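Jasmonate-induced oxygenase 2 (Arabidopsis thaliana, PDB 6LSV) catalyses the iron- and 2-oxoglutarate-dependent hydroxylation of jasmonate, a stress-induced hormone that triggers defence responses, to 12-hydroxyjasmonate. Local coordinates at residues V63-I68 against L183-G188; H83-E88 against V173-R178; A107-S112 against E119-R124; L141-H146 against E163-Y168; E191-E196 against Q310-L315. All coordinates share one frame; numbering follows the deposited sequence.

How the contacts relate
From the N terminus, helix 63-74 opens the longest of the first four loops, which contact 1 closes at the end of helix 161-186. Contact 2 lies within it, joining the turn before helix 87-102 to the middle of the same long helix. Inside contact 2 come two shorter closures in series: contact 3, where the approach to edge strand 120-122 folds onto that strand, and contact 4, where the neighbouring strand 137-144 meets the start of helix 161-186. Contact 5 then opens, tying helix 193-197 to the segment after strand 308-309. None cross. Contacts 1, 2 and 4 thus line up along one helix, while contact 5 touches the residues at its end.

Contact 1: residues V63-I68 against L183-G188; sequences VIMARI and LSTNLG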
# COMPACT_ATOMS: atom_id res chain seq x y z
N VAL A 63 12.01 -21.15 -14.22
CA VAL A 63 13.00 -20.15 -13.85
C VAL A 63 12.33 -18.98 -13.14
O VAL A 63 12.96 -18.28 -12.33
CB VAL A 63 13.78 -19.69 -15.10
CG1 VAL A 63 14.87 -18.68 -14.74
CG2 VAL A 63 14.38 -20.89 -15.82
N ILE A 64 11.04 -18.77 -13.41
CA ILE A 64 10.31 -17.66 -12.82
C ILE A 64 10.11 -17.86 -11.33
O ILE A 64 10.14 -16.90 -10.56
CB ILE A 64 8.99 -17.46 -13.58
CG1 ILE A 64 8.00 -18.59 -13.27
CG2 ILE A 64 9.29 -17.48 -15.03
CD1 ILE A 64 6.87 -18.21 -12.32
N MET A 65 9.90 -19.11 -10.90
CA MET A 65 9.79 -19.38 -9.48
C MET A 65 11.06 -18.97 -8.75
O MET A 65 11.01 -18.45 -7.63
CB MET A 65 9.49 -20.86 -9.25
CG MET A 65 8.47 -21.11 -8.17
SD MET A 65 6.80 -20.71 -8.72
CE MET A 65 5.85 -21.39 -7.36
N ALA A 66 12.22 -19.16 -9.39
CA ALA A 66 13.45 -18.64 -8.83
C ALA A 66 13.48 -17.12 -8.86
O ALA A 66 13.97 -16.48 -7.93
CB ALA A 66 14.66 -19.23 -9.57
N ARG A 67 12.95 -16.52 -9.93
CA ARG A 67 12.96 -15.06 -10.04
C ARG A 67 12.01 -14.43 -9.03
O ARG A 67 12.36 -13.44 -8.38
CB ARG A 67 12.59 -14.63 -11.46
CG ARG A 67 13.62 -14.99 -12.51
CD ARG A 67 13.01 -14.92 -13.89
NE ARG A 67 12.13 -13.76 -14.02
CZ ARG A 67 12.18 -12.90 -15.04
NH1 ARG A 67 13.07 -13.07 -16.01
NH2 ARG A 67 11.34 -11.87 -15.08
N ILE A 68 10.80 -14.97 -8.91
CA ILE A 68 9.84 -14.47 -7.92
C ILE A 68 10.44 -14.53 -6.52
O ILE A 68 10.40 -13.56 -5.76
CB ILE A 68 8.53 -15.27 -8.00
CG1 ILE A 68 7.85 -15.08 -9.36
CG2 ILE A 68 7.59 -14.86 -6.87
CD1 ILE A 68 6.61 -15.94 -9.50
N LEU A 183 4.00 -17.61 -3.01
CA LEU A 183 4.86 -17.17 -1.91
C LEU A 183 5.15 -18.30 -0.94
O LEU A 183 6.29 -18.47 -0.49
CB LEU A 183 4.20 -15.99 -1.18
CG LEU A 183 4.07 -14.68 -1.96
CD1 LEU A 183 3.47 -13.60 -1.08
CD2 LEU A 183 5.41 -14.25 -2.51
N SER A 184 4.12 -19.10 -0.61
CA SER A 184 4.30 -20.24 0.29
C SER A 184 5.23 -21.28 -0.32
O SER A 184 6.18 -21.73 0.33
CB SER A 184 2.95 -20.89 0.59
OG SER A 184 2.06 -20.01 1.24
N THR A 185 4.94 -21.70 -1.55
CA THR A 185 5.73 -22.74 -2.20
C THR A 185 7.19 -22.35 -2.30
O THR A 185 8.08 -23.17 -2.04
CB THR A 185 5.14 -23.02 -3.58
OG1 THR A 185 3.89 -23.71 -3.43
CG2 THR A 185 6.09 -23.86 -4.41
N ASN A 186 7.47 -21.09 -2.64
CA ASN A 186 8.85 -20.64 -2.78
C ASN A 186 9.63 -20.76 -1.48
O ASN A 186 10.86 -20.76 -1.52
CB ASN A 186 8.88 -19.21 -3.31
CG ASN A 186 8.93 -19.14 -4.82
OD1 ASN A 186 9.75 -19.81 -5.45
ND2 ASN A 186 8.05 -18.35 -5.42
N LEU A 187 8.95 -20.85 -0.34
CA LEU A 187 9.61 -21.10 0.93
C LEU A 187 9.67 -22.58 1.27
O LEU A 187 10.00 -22.93 2.41
CB LEU A 187 8.91 -20.33 2.06
CG LEU A 187 9.05 -18.81 2.05
CD1 LEU A 187 8.28 -18.17 3.20
CD2 LEU A 187 10.51 -18.39 2.07
N GLY A 188 9.35 -23.46 0.32
CA GLY A 188 9.34 -24.88 0.59
C GLY A 188 8.24 -25.35 1.51
O GLY A 188 8.37 -26.40 2.14
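Met65 of helix 63-74 and Thr185, at the last turn of helix 161-186, make the apolar touch of this contact. The Met65 chain is bent at its second torsion (chi2 74°), which sends its terminal methyl across the gap. There CE lies 3.9 Å from CG2 of Thr185, the two side chains crossing at about a right angle. The hydroxyl on the other branch of Thr185 is engaged within its own helix, OG1 bonding to the carbonyl of Arg181.

Around the amide of Asn186 the approaches are mixed and less certain. One turn on from Met65, Ile68 sets a methyl against the amide, its CG2 branch 3.8 Å from ND2 of Asn186. The amide is modelled with OD1 toward the Met65 carbonyl and ND2 toward Ile68, so that OD1 of Asn186 stands 2.9 Å from O of Met65. Both atoms are acceptors, so this is no hydrogen bond, and the orientation of the amide is doubtful at this resolution.

Capping ends the second helix at this place. Gly188 has positive phi as the C-prime residue of a Schellman motif, in which Gly188 N bonds to Thr185 O at 2.7 Å and Leu189 N reaches back to Ser184 O. With no hydrogen bond or salt bridge assigned between the segments, the chemistry implies cohesion by van der Waals contact of methyl groups and thioether chain around a single amide.

Contact 2: residues H83-E88 against V173-R178; sequences HGVKPE and VKLSGR
Leu175 enters the bend around His83 and Val85 with both of its methyl groups, and this is the close part of the contact. Its CG stands anti to the backbone N (chi1 169°), which carries the isobutyl group out from helix 161-186 toward the loop. CD1 lies 4.0 Å from CB of His83 and 3.9 Å from the carbonyl O of the same residue. The other methyl, CD2, meets CG2 of Val85 at 4.3 Å, a looser fit. Nothing polar joins the two segments.

The imidazole of His83 turns away from Leu175 instead. A weak bond from Val85 N reaches its ND1 in the plane of the ring, at 3.4 Å, while NE2 bonds to the carbonyl of His261, so the ring is held on both nitrogens. The solvent side begins directly beyond: Gly84 and Lys86 are exposed, and NZ of Lys86 makes a weak bond to Gly84 O, at 3.4 Å.

Around the buried side, Leu50 touches both His83 and Leu175, Met90 of helix 87-102 packs on His83 and Val85, and Ile235 of strand 233-237 lies against Leu175. The contact therefore sets the turn leading into helix 87-102 beside the middle of helix 161-186, with that helix resting on the main sheet.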
# COMPACT_ATOMS: atom_id res chain seq x y z
N HIS A 83 -2.67 -11.73 -15.32
CA HIS A 83 -2.98 -12.10 -13.95
C HIS A 83 -4.46 -12.40 -13.73
O HIS A 83 -4.88 -12.64 -12.59
CB HIS A 83 -2.53 -10.99 -13.01
CG HIS A 83 -2.68 -9.61 -13.59
ND1 HIS A 83 -3.90 -9.10 -13.96
CD2 HIS A 83 -1.76 -8.65 -13.86
CE1 HIS A 83 -3.73 -7.88 -14.44
NE2 HIS A 83 -2.44 -7.58 -14.39
N GLY A 84 -5.27 -12.40 -14.79
CA GLY A 84 -6.67 -12.73 -14.68
C GLY A 84 -7.59 -11.57 -14.37
O GLY A 84 -8.80 -11.78 -14.24
N VAL A 85 -7.06 -10.36 -14.23
CA VAL A 85 -7.88 -9.16 -14.01
C VAL A 85 -8.01 -8.43 -15.33
O VAL A 85 -7.03 -8.27 -16.07
CB VAL A 85 -7.26 -8.26 -12.92
CG1 VAL A 85 -8.18 -7.08 -12.63
CG2 VAL A 85 -7.00 -9.06 -11.66
N LYS A 86 -9.22 -7.99 -15.63
CA LYS A 86 -9.49 -7.39 -16.94
C LYS A 86 -8.80 -6.04 -17.04
O LYS A 86 -8.92 -5.22 -16.12
CB LYS A 86 -10.99 -7.24 -17.16
CG LYS A 86 -11.70 -8.48 -17.72
CD LYS A 86 -11.52 -9.71 -16.83
CE LYS A 86 -11.48 -10.99 -17.65
NZ LYS A 86 -11.02 -12.15 -16.84
N PRO A 87 -8.06 -5.78 -18.12
CA PRO A 87 -7.45 -4.45 -18.29
C PRO A 87 -8.46 -3.31 -18.25
O PRO A 87 -8.16 -2.24 -17.70
CB PRO A 87 -6.77 -4.56 -19.65
CG PRO A 87 -6.39 -5.98 -19.74
CD PRO A 87 -7.53 -6.74 -19.10
N GLU A 88 -9.65 -3.50 -18.83
CA GLU A 88 -10.65 -2.44 -18.77
C GLU A 88 -11.12 -2.21 -17.34
O GLU A 88 -11.45 -1.08 -16.97
CB GLU A 88 -11.84 -2.76 -19.67
CG GLU A 88 -12.45 -4.13 -19.45
CD GLU A 88 -11.90 -5.18 -20.39
OE1 GLU A 88 -12.65 -6.13 -20.70
OE2 GLU A 88 -10.73 -5.06 -20.83
N VAL A 173 -8.90 -9.96 -4.50
CA VAL A 173 -8.93 -10.99 -3.47
C VAL A 173 -8.60 -12.35 -4.07
O VAL A 173 -7.82 -13.13 -3.51
CB VAL A 173 -10.29 -11.00 -2.75
CG1 VAL A 173 -10.51 -12.31 -2.01
CG2 VAL A 173 -10.39 -9.82 -1.79
N LYS A 174 -9.17 -12.64 -5.25
CA LYS A 174 -8.86 -13.89 -5.94
C LYS A 174 -7.39 -13.95 -6.35
O LYS A 174 -6.73 -14.98 -6.19
CB LYS A 174 -9.76 -14.04 -7.17
CG LYS A 174 -11.21 -14.35 -6.87
CD LYS A 174 -12.03 -14.45 -8.15
CE LYS A 174 -13.52 -14.44 -7.86
NZ LYS A 174 -14.28 -13.62 -8.85
N LEU A 175 -6.88 -12.85 -6.91
CA LEU A 175 -5.48 -12.82 -7.33
C LEU A 175 -4.54 -13.00 -6.14
O LEU A 175 -3.51 -13.67 -6.26
CB LEU A 175 -5.20 -11.50 -8.05
CG LEU A 175 -3.74 -11.12 -8.35
CD1 LEU A 175 -3.06 -12.19 -9.21
CD2 LEU A 175 -3.67 -9.76 -9.02
N SER A 176 -4.88 -12.41 -4.99
CA SER A 176 -4.02 -12.55 -3.82
C SER A 176 -3.92 -14.00 -3.39
O SER A 176 -2.83 -14.48 -3.05
CB SER A 176 -4.54 -11.68 -2.67
OG SER A 176 -4.85 -10.36 -3.10
N GLY A 177 -5.04 -14.73 -3.39
CA GLY A 177 -5.01 -16.12 -2.98
C GLY A 177 -4.06 -16.95 -3.82
O GLY A 177 -3.34 -17.81 -3.31
N ARG A 178 -4.04 -16.70 -5.13
CA ARG A 178 -3.11 -17.39 -6.02
C ARG A 178 -1.67 -16.97 -5.75
O ARG A 178 -0.76 -17.80 -5.77
CB ARG A 178 -3.49 -17.14 -7.48
CG ARG A 178 -4.66 -18.00 -7.96
CD ARG A 178 -5.75 -17.18 -8.64
NE ARG A 178 -6.78 -18.03 -9.23
CZ ARG A 178 -7.81 -18.55 -8.57
NH1 ARG A 178 -7.97 -18.28 -7.27
NH2 ARG A 178 -8.69 -19.32 -9.19

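Contact 3: residues A107-S112 against E119-R124; sequences AKETYS and EGYGSR
A chi1 of 176° swings the Tyr121 ring away from its own backbone N and lays it against Lys108, whose aliphatic chain runs obliquely over one face. The motif is a single beta bridge, Ser112 with Tyr121, made on edge strand 120-122 of the main sheet in this cupin-type oxygenase. CD of Lys108 makes a CH-pi contact 3.9 Å from the centroid of the Tyr121 ring, displaced toward the rim. A bend at chi4 (80°) follows, and NZ is gripped by Gln11 OE1 and the carbonyl of Met103. At the ring edge, near its plane, lies OE2 of Glu109, salt-bridged to Arg9.

The backbone supplies the one direct hydrogen bond across the contact. Tyr121 N donates to Tyr111 O at 2.7 Å, nearly straight at the hydrogen, though the donor sits well above the carbonyl plane. The same carbonyl receives a CA-H...O contact from Gly120. On the other flank of the bridge, CA of Ser112 points its hydrogen at Tyr121 O, 3.4 Å away.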
# COMPACT_ATOMS: atom_id res chain seq x y z
N ALA A 107 -17.10 18.58 -2.03
CA ALA A 107 -18.04 17.51 -2.34
C ALA A 107 -17.68 16.19 -1.66
O ALA A 107 -18.55 15.33 -1.52
CB ALA A 107 -18.11 17.30 -3.86
N LYS A 108 -16.43 16.02 -1.24
CA LYS A 108 -16.01 14.85 -0.49
C LYS A 108 -15.85 15.12 1.00
O LYS A 108 -15.63 14.17 1.76
CB LYS A 108 -14.68 14.30 -1.03
CG LYS A 108 -14.26 14.83 -2.40
CD LYS A 108 -12.80 14.51 -2.66
CE LYS A 108 -12.29 15.18 -3.94
NZ LYS A 108 -11.95 16.61 -3.76
N GLU A 109 -15.97 16.38 1.43
CA GLU A 109 -15.73 16.73 2.83
C GLU A 109 -16.63 15.94 3.77
O GLU A 109 -16.22 15.56 4.87
CB GLU A 109 -15.93 18.22 3.05
CG GLU A 109 -14.66 19.05 2.93
CD GLU A 109 -13.59 18.66 3.95
OE1 GLU A 109 -13.95 18.16 5.04
OE2 GLU A 109 -12.39 18.86 3.66
N THR A 110 -17.87 15.68 3.35
CA THR A 110 -18.77 14.88 4.17
C THR A 110 -18.27 13.46 4.40
O THR A 110 -18.82 12.76 5.26
CB THR A 110 -20.15 14.85 3.53
OG1 THR A 110 -21.07 14.15 4.38
CG2 THR A 110 -20.07 14.13 2.21
N TYR A 111 -17.27 13.01 3.65
CA TYR A 111 -16.66 11.70 3.82
C TYR A 111 -15.40 11.74 4.67
O TYR A 111 -14.68 10.74 4.75
CB TYR A 111 -16.33 11.09 2.46
CG TYR A 111 -17.53 10.70 1.62
CD1 TYR A 111 -18.51 9.87 2.13
CD2 TYR A 111 -17.66 11.15 0.31
CE1 TYR A 111 -19.60 9.51 1.37
CE2 TYR A 111 -18.74 10.79 -0.46
CZ TYR A 111 -19.71 9.97 0.07
OH TYR A 111 -20.79 9.61 -0.69
N SER A 112 -15.12 12.88 5.31
CA SER A 112 -13.93 13.07 6.12
C SER A 112 -13.68 11.90 7.06
O SER A 112 -14.60 11.43 7.74
CB SER A 112 -14.04 14.36 6.94
OG SER A 112 -12.76 14.76 7.38
N GLU A 119 -11.44 5.27 7.98
CA GLU A 119 -12.31 5.05 6.82
C GLU A 119 -12.80 6.38 6.28
O GLU A 119 -13.28 7.23 7.02
CB GLU A 119 -13.51 4.18 7.20
CG GLU A 119 -13.19 2.73 7.52
CD GLU A 119 -14.35 2.03 8.20
OE1 GLU A 119 -14.66 2.39 9.35
OE2 GLU A 119 -14.95 1.13 7.58
N GLY A 120 -12.66 6.56 4.96
CA GLY A 120 -13.24 7.70 4.28
C GLY A 120 -12.18 8.55 3.61
O GLY A 120 -11.14 8.05 3.17
N TYR A 121 -12.46 9.85 3.54
CA TYR A 121 -11.65 10.82 2.81
C TYR A 121 -10.61 11.40 3.77
O TYR A 121 -10.96 12.05 4.75
CB TYR A 121 -12.56 11.90 2.24
CG TYR A 121 -11.87 13.04 1.53
CD1 TYR A 121 -10.96 12.81 0.50
CD2 TYR A 121 -12.17 14.36 1.85
CE1 TYR A 121 -10.34 13.86 -0.16
CE2 TYR A 121 -11.56 15.42 1.20
CZ TYR A 121 -10.65 15.16 0.19
OH TYR A 121 -10.05 16.21 -0.46
N GLY A 122 -9.33 11.15 3.47
CA GLY A 122 -8.26 11.53 4.37
C GLY A 122 -7.18 12.34 3.67
O GLY A 122 -7.04 12.31 2.45
N SER A 123 -6.40 13.06 4.48
CA SER A 123 -5.26 13.82 3.99
C SER A 123 -3.98 13.62 4.80
O SER A 123 -2.94 14.13 4.39
CB SER A 123 -5.58 15.32 3.93
OG SER A 123 -6.22 15.64 2.71
N ARG A 124 -4.02 12.91 5.92
CA ARG A 124 -2.82 12.66 6.69
C ARG A 124 -2.92 11.29 7.35
O ARG A 124 -4.00 10.70 7.44
CB ARG A 124 -2.58 13.75 7.75
CG ARG A 124 -3.49 13.65 8.96
CD ARG A 124 -3.23 14.77 9.95
NE ARG A 124 -2.17 14.42 10.90
CZ ARG A 124 -1.42 15.31 11.55
NH1 ARG A 124 -1.61 16.61 11.37
NH2 ARG A 124 -0.49 14.89 12.39
O HOH W 1 -9.88 14.05 7.13

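Contact 4: residues L141-H146 against E163-Y168; sequences LHLLPH and EVIDEY
Leu141, Leu143 and Ile165 meet with no flat group among them, but two tryptophans flank them: Trp154 touches Leu141 and Ile165 alike, and Trp97 of helix 87-102 also packs on Ile165. The rings of His146 and His142 stand to one side. One face of the His146 ring receives CD2 of Leu144, 3.5 Å above the plane and displaced toward the rim, while His142 packs edge-to-face with Phe140, a residue of the jasmonate pocket. Between the segments the contact is wholly aliphatic. Ile165 directs CG2, the branch anti to its backbone N, at both leucines: it lies 4.2 Å from CD1 of Leu141 and equally far from CD2 of Leu143, the latter side chain crossing it at about a right angle.

Leu141 and Leu143, two residues apart on strand 137-144, send their side chains to the same side of the main sheet of the double-stranded beta-helix, as alternate residues of a strand usually do. At Leu143 the alternation breaks in a classic beta bulge, Leu143 and Leu144 both facing Ala205 of strand 204-212, and a cis peptide bond precedes Pro145. At the helix surface, Asp166 OD1 is salt-bridged to Lys149. The side chain of Leu141 comes within about 8 Å of that of Arg208, which binds jasmonate.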
# COMPACT_ATOMS: atom_id res chain seq x y z
N LEU A 141 -11.06 2.42 2.67
CA LEU A 141 -12.27 1.65 2.93
C LEU A 141 -11.90 0.18 3.08
O LEU A 141 -10.85 -0.26 2.62
CB LEU A 141 -13.32 1.84 1.82
CG LEU A 141 -12.96 1.42 0.38
CD1 LEU A 141 -13.33 -0.04 0.09
CD2 LEU A 141 -13.62 2.34 -0.64
N HIS A 142 -12.79 -0.57 3.73
CA HIS A 142 -12.60 -2.00 3.93
C HIS A 142 -13.41 -2.79 2.91
O HIS A 142 -14.49 -2.38 2.49
CB HIS A 142 -13.02 -2.41 5.34
CG HIS A 142 -12.08 -1.95 6.41
ND1 HIS A 142 -10.84 -2.51 6.60
CD2 HIS A 142 -12.20 -0.98 7.35
CE1 HIS A 142 -10.23 -1.91 7.61
NE2 HIS A 142 -11.04 -0.98 8.08
N LEU A 143 -12.88 -3.95 2.52
CA LEU A 143 -13.57 -4.91 1.67
C LEU A 143 -13.88 -6.22 2.38
O LEU A 143 -14.98 -6.75 2.23
CB LEU A 143 -12.75 -5.20 0.41
CG LEU A 143 -12.41 -3.99 -0.46
CD1 LEU A 143 -11.03 -4.17 -1.08
CD2 LEU A 143 -13.46 -3.80 -1.54
N LEU A 144 -12.93 -6.75 3.14
CA LEU A 144 -13.13 -7.92 3.99
C LEU A 144 -12.47 -7.66 5.33
O LEU A 144 -11.48 -6.92 5.40
CB LEU A 144 -12.54 -9.19 3.36
CG LEU A 144 -13.21 -9.71 2.09
CD1 LEU A 144 -12.37 -10.82 1.50
CD2 LEU A 144 -14.63 -10.19 2.38
N PRO A 145 -13.00 -8.24 6.42
CA PRO A 145 -14.17 -9.13 6.51
C PRO A 145 -15.49 -8.40 6.29
O PRO A 145 -15.52 -7.16 6.27
CB PRO A 145 -14.07 -9.68 7.93
CG PRO A 145 -13.38 -8.61 8.69
CD PRO A 145 -12.38 -8.03 7.74
N HIS A 146 -16.58 -9.16 6.14
CA HIS A 146 -17.84 -8.57 5.66
C HIS A 146 -18.48 -7.66 6.70
O HIS A 146 -19.18 -6.71 6.32
CB HIS A 146 -18.81 -9.68 5.26
CG HIS A 146 -18.55 -10.24 3.90
ND1 HIS A 146 -18.92 -9.58 2.75
CD2 HIS A 146 -17.94 -11.38 3.50
CE1 HIS A 146 -18.56 -10.30 1.70
NE2 HIS A 146 -17.97 -11.40 2.13
N GLU A 163 -19.81 -0.01 -7.89
CA GLU A 163 -19.81 -1.29 -8.59
C GLU A 163 -18.42 -1.65 -9.09
O GLU A 163 -18.07 -2.84 -9.13
CB GLU A 163 -20.82 -1.26 -9.74
CG GLU A 163 -22.26 -1.12 -9.27
CD GLU A 163 -23.24 -0.97 -10.42
OE1 GLU A 163 -23.07 -0.05 -11.24
OE2 GLU A 163 -24.19 -1.79 -10.49
N VAL A 164 -17.62 -0.65 -9.46
CA VAL A 164 -16.26 -0.91 -9.90
C VAL A 164 -15.37 -1.27 -8.71
O VAL A 164 -14.47 -2.11 -8.83
CB VAL A 164 -15.70 0.29 -10.68
CG1 VAL A 164 -14.30 -0.00 -11.18
CG2 VAL A 164 -16.62 0.63 -11.84
N ILE A 165 -15.60 -0.65 -7.55
CA ILE A 165 -14.84 -0.99 -6.36
C ILE A 165 -15.11 -2.44 -5.95
O ILE A 165 -14.19 -3.22 -5.69
CB ILE A 165 -15.16 -0.02 -5.20
CG1 ILE A 165 -14.60 1.37 -5.49
CG2 ILE A 165 -14.58 -0.54 -3.90
CD1 ILE A 165 -15.25 2.45 -4.63
N ASP A 166 -16.39 -2.82 -5.90
CA ASP A 166 -16.76 -4.15 -5.44
C ASP A 166 -16.19 -5.24 -6.33
O ASP A 166 -15.70 -6.26 -5.84
CB ASP A 166 -18.29 -4.27 -5.36
CG ASP A 166 -18.73 -5.22 -4.26
OD1 ASP A 166 -18.15 -5.16 -3.16
OD2 ASP A 166 -19.66 -6.02 -4.50
N GLU A 167 -16.23 -5.04 -7.65
CA GLU A 167 -15.69 -6.05 -8.55
C GLU A 167 -14.17 -6.04 -8.53
O GLU A 167 -13.54 -7.11 -8.50
CB GLU A 167 -16.23 -5.84 -9.96
CG GLU A 167 -16.06 -7.06 -10.85
CD GLU A 167 -16.04 -6.73 -12.33
OE1 GLU A 167 -16.44 -5.60 -12.69
OE2 GLU A 167 -15.61 -7.58 -13.13
N TYR A 168 -13.56 -4.85 -8.55
CA TYR A 168 -12.11 -4.76 -8.43
C TYR A 168 -11.62 -5.44 -7.16
O TYR A 168 -10.66 -6.22 -7.19
CB TYR A 168 -11.68 -3.29 -8.46
CG TYR A 168 -10.19 -3.04 -8.54
CD1 TYR A 168 -9.52 -3.09 -9.76
CD2 TYR A 168 -9.47 -2.71 -7.41
CE1 TYR A 168 -8.16 -2.84 -9.83
CE2 TYR A 168 -8.11 -2.46 -7.47
CZ TYR A 168 -7.46 -2.52 -8.68
OH TYR A 168 -6.11 -2.27 -8.74

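Contact 5: residues E191-E196 against Q310-L315; sequences EDKFQE and QPLQEL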
# COMPACT_ATOMS: atom_id res chain seq x y z
N GLU A 191 1.60 -25.45 -0.21
CA GLU A 191 1.25 -24.30 -1.05
C GLU A 191 0.18 -23.42 -0.42
O GLU A 191 0.01 -22.28 -0.85
CB GLU A 191 0.81 -24.78 -2.43
CG GLU A 191 -0.55 -25.44 -2.46
CD GLU A 191 -1.13 -25.50 -3.87
OE1 GLU A 191 -2.31 -25.16 -4.05
OE2 GLU A 191 -0.38 -25.90 -4.79
N ASP A 192 -0.53 -23.92 0.60
CA ASP A 192 -1.56 -23.14 1.28
C ASP A 192 -1.16 -22.75 2.69
O ASP A 192 -2.02 -22.43 3.51
CB ASP A 192 -2.89 -23.91 1.29
CG ASP A 192 -2.88 -25.07 2.27
OD1 ASP A 192 -1.81 -25.69 2.47
OD2 ASP A 192 -3.95 -25.38 2.83
N LYS A 193 0.15 -22.76 2.99
CA LYS A 193 0.60 -22.46 4.35
C LYS A 193 0.35 -21.00 4.71
O LYS A 193 -0.09 -20.71 5.83
CB LYS A 193 2.09 -22.81 4.49
CG LYS A 193 2.67 -22.58 5.88
CD LYS A 193 1.84 -23.26 6.97
CE LYS A 193 1.83 -24.78 6.83
NZ LYS A 193 1.04 -25.45 7.90
N PHE A 194 0.61 -20.07 3.79
CA PHE A 194 0.34 -18.66 4.07
C PHE A 194 -1.15 -18.41 4.25
O PHE A 194 -1.57 -17.75 5.21
CB PHE A 194 0.88 -17.77 2.94
CG PHE A 194 2.33 -17.42 3.09
CD1 PHE A 194 3.17 -18.19 3.87
CD2 PHE A 194 2.85 -16.32 2.43
CE1 PHE A 194 4.51 -17.86 4.01
CE2 PHE A 194 4.19 -15.99 2.56
CZ PHE A 194 5.02 -16.76 3.35
N GLN A 195 -1.97 -18.92 3.33
CA GLN A 195 -3.42 -18.79 3.47
C GLN A 195 -3.89 -19.33 4.81
O GLN A 195 -4.83 -18.78 5.40
CB GLN A 195 -4.13 -19.52 2.33
CG GLN A 195 -5.55 -19.05 2.12
CD GLN A 195 -5.60 -17.65 1.54
OE1 GLN A 195 -4.94 -17.37 0.54
NE2 GLN A 195 -6.36 -16.77 2.18
N GLU A 196 -3.25 -20.39 5.30
CA GLU A 196 -3.55 -20.91 6.63
C GLU A 196 -3.20 -19.89 7.71
O GLU A 196 -4.03 -19.56 8.56
CB GLU A 196 -2.77 -22.21 6.83
CG GLU A 196 -3.45 -23.26 7.67
CD GLU A 196 -2.58 -24.51 7.81
OE1 GLU A 196 -1.78 -24.57 8.77
OE2 GLU A 196 -2.70 -25.41 6.95
N GLN A 310 3.50 -14.38 14.05
CA GLN A 310 4.88 -14.63 14.45
C GLN A 310 5.55 -15.43 13.35
O GLN A 310 4.87 -15.95 12.45
CB GLN A 310 4.95 -15.38 15.79
CG GLN A 310 4.10 -16.63 15.88
CD GLN A 310 4.30 -17.35 17.20
OE1 GLN A 310 5.43 -17.51 17.66
NE2 GLN A 310 3.21 -17.78 17.81
N PRO A 311 6.88 -15.53 13.37
CA PRO A 311 7.57 -16.36 12.37
C PRO A 311 7.02 -17.78 12.35
O PRO A 311 6.82 -18.40 13.39
CB PRO A 311 9.02 -16.32 12.83
CG PRO A 311 9.15 -15.03 13.55
CD PRO A 311 7.83 -14.76 14.19
N LEU A 312 6.77 -18.28 11.14
CA LEU A 312 6.26 -19.64 10.99
C LEU A 312 7.22 -20.63 11.64
O LEU A 312 8.44 -20.51 11.53
CB LEU A 312 6.07 -19.98 9.51
CG LEU A 312 4.93 -19.26 8.79
CD1 LEU A 312 5.12 -19.33 7.28
CD2 LEU A 312 3.59 -19.84 9.20
N GLN A 313 6.65 -21.61 12.34
CA GLN A 313 7.48 -22.58 13.05
C GLN A 313 8.27 -23.46 12.09
O GLN A 313 9.35 -23.94 12.44
CB GLN A 313 6.61 -23.44 13.97
CG GLN A 313 5.47 -24.15 13.27
CD GLN A 313 4.48 -24.74 14.26
OE1 GLN A 313 4.49 -24.40 15.44
NE2 GLN A 313 3.62 -25.62 13.77
N GLU A 314 7.75 -23.66 10.87
CA GLU A 314 8.44 -24.48 9.89
C GLU A 314 9.81 -23.91 9.53
O GLU A 314 10.72 -24.67 9.16
CB GLU A 314 7.59 -24.62 8.62
CG GLU A 314 6.44 -25.60 8.73
CD GLU A 314 5.19 -24.99 9.34
OE1 GLU A 314 5.27 -23.84 9.84
OE2 GLU A 314 4.13 -25.64 9.31
N LEU A 315 9.98 -22.59 9.62
CA LEU A 315 11.20 -21.93 9.18
C LEU A 315 12.16 -21.64 10.32
O LEU A 315 13.16 -20.95 10.11
CB LEU A 315 10.86 -20.64 8.44
CG LEU A 315 9.74 -20.75 7.40
CD1 LEU A 315 9.25 -19.37 7.03
CD2 LEU A 315 10.21 -21.52 6.17
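Lys193 and Glu314 reach for each other from opposite directions and, with Glu196, form a salt-bridge network at the start of helix 193-197. The link between the segments is the weaker half, since NZ of Lys193 lies 3.4 Å from OE2 of Glu314, against 3.1 Å from OE1 of Glu196. The second bond spans about one helical turn and meets the Glu196 carboxylate from above its plane. The two carboxylates, with OE1 of Glu196 6.0 Å from OE2 of Glu314, thus share one ammonium, which probably offsets their mutual repulsion. Lys193 gets there by bending at chi2 and chi3 (52° and 64°).

Beneath this outer layer the contact is apolar. CD1 of Leu312 approaches CE1 of Phe194 obliquely at 3.6 Å and also lies 4.3 Å from CG of Lys193, so the lysine chain and the ring share one methyl group.

Farther out, Leu312 is held by a backbone bond with Leu274 of helix 269-274, against which its side chain also packs. The Phe194 ring rests on Ile271 of that helix and on Met180 and Leu183 of helix 161-186. The backbone of Phe194 is tethered to the latter helix as well, its N hydrogen-bonded to OG of Ser184.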